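Local structure of beta-galacturonidase (Eisenbergiella tayi, 6NCW) at residues A150-I155 / A170-R175. The protein is a glycoside hydrolase family 2 beta-galacturonidase that binds galacturonate and probably hydrolyses beta-linked hexuronides, possibly including beta-glucuronides. Numbering follows the deposited sequence.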
ATOM      1  N   ALA A 150      29.066  40.004  33.299  1.00 41.76           N
ATOM      2  CA  ALA A 150      28.199  39.080  34.025  1.00 42.38           C
ATOM      3  C   ALA A 150      26.872  38.955  33.289  1.00 42.02           C
ATOM      4  O   ALA A 150      26.475  39.853  32.540  1.00 33.02           O
ATOM      5  CB  ALA A 150      27.968  39.546  35.466  1.00 43.52           C
ATOM      6  N   TYR A 151      26.177  37.836  33.524  1.00 36.78           N
ATOM      7  CA  TYR A 151      24.938  37.566  32.803  1.00 34.08           C
ATOM      8  C   TYR A 151      23.987  36.718  33.643  1.00 31.56           C
ATOM      9  O   TYR A 151      24.388  36.034  34.589  1.00 30.83           O
ATOM     10  CB  TYR A 151      25.212  36.867  31.464  1.00 33.57           C
ATOM     11  CG  TYR A 151      25.702  35.438  31.576  1.00 34.10           C
ATOM     12  CD1 TYR A 151      24.822  34.358  31.425  1.00 37.86           C
ATOM     13  CD2 TYR A 151      27.043  35.163  31.808  1.00 36.37           C
ATOM     14  CE1 TYR A 151      25.268  33.045  31.519  1.00 32.43           C
ATOM     15  CE2 TYR A 151      27.499  33.858  31.903  1.00 41.07           C
ATOM     16  CZ  TYR A 151      26.608  32.805  31.756  1.00 36.34           C
ATOM     17  OH  TYR A 151      27.077  31.517  31.849  1.00 35.45           O
ATOM     18  N   LEU A 152      22.716  36.769  33.261  1.00 31.24           N
ATOM     19  CA  LEU A 152      21.660  36.005  33.916  1.00 30.90           C
ATOM     20  C   LEU A 152      21.621  34.590  33.334  1.00 35.20           C
ATOM     21  O   LEU A 152      21.279  34.398  32.164  1.00 32.71           O
ATOM     22  CB  LEU A 152      20.327  36.724  33.742  1.00 30.34           C
ATOM     23  CG  LEU A 152      20.355  38.106  34.409  1.00 35.22           C
ATOM     24  CD1 LEU A 152      19.043  38.856  34.279  1.00 31.44           C
ATOM     25  CD2 LEU A 152      20.726  37.943  35.875  1.00 34.29           C
ATOM     26  N   SER A 153      21.960  33.599  34.161  1.00 32.46           N
ATOM     27  CA  SER A 153      22.015  32.209  33.724  1.00 31.12           C
ATOM     28  C   SER A 153      20.621  31.573  33.610  1.00 31.61           C
ATOM     29  O   SER A 153      20.361  30.823  32.663  1.00 35.63           O
ATOM     30  CB  SER A 153      22.905  31.423  34.682  1.00 34.43           C
ATOM     31  OG  SER A 153      22.679  30.035  34.556  1.00 44.83           O
ATOM     32  N   TRP A 154      19.717  31.851  34.547  1.00 29.29           N
ATOM     33  CA  TRP A 154      18.325  31.408  34.467  1.00 28.98           C
ATOM     34  C   TRP A 154      17.499  32.177  35.493  1.00 31.09           C
ATOM     35  O   TRP A 154      18.045  32.808  36.404  1.00 30.43           O
ATOM     36  CB  TRP A 154      18.174  29.889  34.692  1.00 24.94           C
ATOM     37  CG  TRP A 154      18.848  29.297  35.943  1.00 26.11           C
ATOM     38  CD1 TRP A 154      20.035  28.626  35.985  1.00 26.38           C
ATOM     39  CD2 TRP A 154      18.355  29.314  37.301  1.00 27.90           C
ATOM     40  NE1 TRP A 154      20.323  28.239  37.269  1.00 27.71           N
ATOM     41  CE2 TRP A 154      19.304  28.638  38.096  1.00 28.11           C
ATOM     42  CE3 TRP A 154      17.213  29.847  37.921  1.00 32.40           C
ATOM     43  CZ2 TRP A 154      19.146  28.471  39.480  1.00 30.13           C
ATOM     44  CZ3 TRP A 154      17.054  29.674  39.298  1.00 29.58           C
ATOM     45  CH2 TRP A 154      18.020  28.997  40.061  1.00 30.76           C
ATOM     46  N   ILE A 155      16.177  32.138  35.309  1.00 26.08           N
ATOM     47  CA  ILE A 155      15.193  32.631  36.268  1.00 26.91           C
ATOM     48  C   ILE A 155      14.089  31.573  36.413  1.00 28.81           C
ATOM     49  O   ILE A 155      13.617  31.028  35.412  1.00 24.94           O
ATOM     50  CB  ILE A 155      14.613  33.990  35.823  1.00 29.92           C
ATOM     51  CG1 ILE A 155      13.492  34.447  36.757  1.00 30.41           C
ATOM     52  CG2 ILE A 155      14.122  33.932  34.383  1.00 25.85           C
ATOM     53  CD1 ILE A 155      13.120  35.906  36.566  1.00 36.64           C
ATOM     54  N   ALA A 170      10.201  34.498  42.760  1.00 32.06           N
ATOM     55  CA  ALA A 170      11.149  34.427  41.658  1.00 30.21           C
ATOM     56  C   ALA A 170      12.551  34.162  42.193  1.00 36.59           C
ATOM     57  O   ALA A 170      12.938  34.690  43.234  1.00 35.16           O
ATOM     58  CB  ALA A 170      11.158  35.710  40.839  1.00 31.14           C
ATOM     59  N   GLU A 171      13.309  33.339  41.482  1.00 32.39           N
ATOM     60  CA  GLU A 171      14.675  33.025  41.862  1.00 30.42           C
ATOM     61  C   GLU A 171      15.517  33.169  40.611  1.00 36.72           C
ATOM     62  O   GLU A 171      15.137  32.679  39.542  1.00 35.04           O
ATOM     63  CB  GLU A 171      14.790  31.616  42.450  1.00 31.64           C
ATOM     64  CG  GLU A 171      16.186  31.242  42.937  1.00 39.77           C
ATOM     65  CD  GLU A 171      16.265  29.815  43.495  1.00 46.72           C
ATOM     66  OE1 GLU A 171      17.390  29.277  43.603  1.00 41.08           O
ATOM     67  OE2 GLU A 171      15.205  29.234  43.829  1.00 50.28           O
ATOM     68  N   ILE A 172      16.629  33.881  40.729  1.00 35.81           N
ATOM     69  CA  ILE A 172      17.456  34.213  39.585  1.00 33.97           C
ATOM     70  C   ILE A 172      18.880  33.813  39.893  1.00 37.76           C
ATOM     71  O   ILE A 172      19.360  34.020  41.011  1.00 39.44           O
ATOM     72  CB  ILE A 172      17.379  35.714  39.250  1.00 38.40           C
ATOM     73  CG1 ILE A 172      15.923  36.126  39.151  1.00 35.75           C
ATOM     74  CG2 ILE A 172      18.081  36.002  37.943  1.00 37.73           C
ATOM     75  CD1 ILE A 172      15.748  37.412  38.479  1.00 48.21           C
ATOM     76  N   CYS A 173      19.557  33.257  38.896  1.00 33.26           N
ATOM     77  CA  CYS A 173      20.942  32.839  39.012  1.00 33.96           C
ATOM     78  C   CYS A 173      21.807  33.753  38.153  1.00 34.95           C
ATOM     79  O   CYS A 173      21.532  33.927  36.962  1.00 33.23           O
ATOM     80  CB  CYS A 173      21.080  31.384  38.573  1.00 29.42           C
ATOM     81  SG  CYS A 173      22.651  30.671  38.914  1.00 39.54           S
ATOM     82  N   VAL A 174      22.832  34.358  38.757  1.00 35.86           N
ATOM     83  CA  VAL A 174      23.725  35.278  38.058  1.00 31.58           C
ATOM     84  C   VAL A 174      25.131  34.703  38.092  1.00 36.93           C
ATOM     85  O   VAL A 174      25.586  34.198  39.126  1.00 35.01           O
ATOM     86  CB  VAL A 174      23.704  36.695  38.670  1.00 34.55           C
ATOM     87  CG1 VAL A 174      24.280  37.710  37.685  1.00 34.43           C
ATOM     88  CG2 VAL A 174      22.292  37.085  39.065  1.00 35.59           C
ATOM     89  N   ARG A 175      25.813  34.769  36.956  1.00 34.95           N
ATOM     90  CA  ARG A 175      27.182  34.292  36.836  1.00 38.14           C
ATOM     91  C   ARG A 175      28.080  35.479  36.518  1.00 38.90           C
ATOM     92  O   ARG A 175      27.837  36.214  35.551  1.00 35.45           O
ATOM     93  CB  ARG A 175      27.301  33.216  35.757  1.00 39.54           C
ATOM     94  CG  ARG A 175      28.698  32.646  35.569  1.00 38.72           C
ATOM     95  CD  ARG A 175      28.591  31.377  34.753  1.00 41.74           C
ATOM     96  NE  ARG A 175      29.856  30.919  34.189  1.00 42.39           N
ATOM     97  CZ  ARG A 175      29.960  29.856  33.388  1.00 47.66           C
ATOM     98  NH1 ARG A 175      28.874  29.149  33.072  1.00 42.83           N
ATOM     99  NH2 ARG A 175      31.140  29.492  32.904  1.00 42.87           N
TER
HETATM  100  O   HOH W   1      25.760  28.976  34.108  1.00 45.23           O
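Tyr-151 and Arg-175 form an antiparallel hydrogen-bonded pair: Tyr-151 N donates to Arg-175 O at 3.1 Å, and Arg-175 N returns a nearly straight bond to Tyr-151 O. Their side chains run alongside each other in the same direction, with Arg-175 CD 3.9 Å from Tyr-151 CZ and the ring and guanidinium planes 41° apart. On the other face of the sheet, Leu-152 CD2 packs against Val-174 CG2 at 3.7 Å and also reaches Ile-172 CG2. Ser-153 is the extra residue of a beta bulge; its backbone turns (psi -40°), yet its N still bonds Cys-173 O at 2.9 Å, while a water links Ser-153 OG to the guanidinium edge at Arg-175 NH1. Beyond the bulge, Trp-154 O accepts from Cys-173 N. With CG set between its backbone N and carbonyl carbon (chi1 51°), the indole swings over strand 165-176, and Cys-173 CB sits 3.5 Å from the centroid of its five-membered ring, a CH-pi contact over one face. Glu-171 CD lies in plane at the indole's edge. Ile-155 and Ile-172 then lie side by side, their CD1 atoms 3.6 Å apart. This hairpin belongs to the immunoglobulin-like beta-sandwich: strand 207-216 continues the sheet beside 165-176, and Leu-152, Ile-155 and Ile-172 enter the core against strand 227-238 of the other sheet.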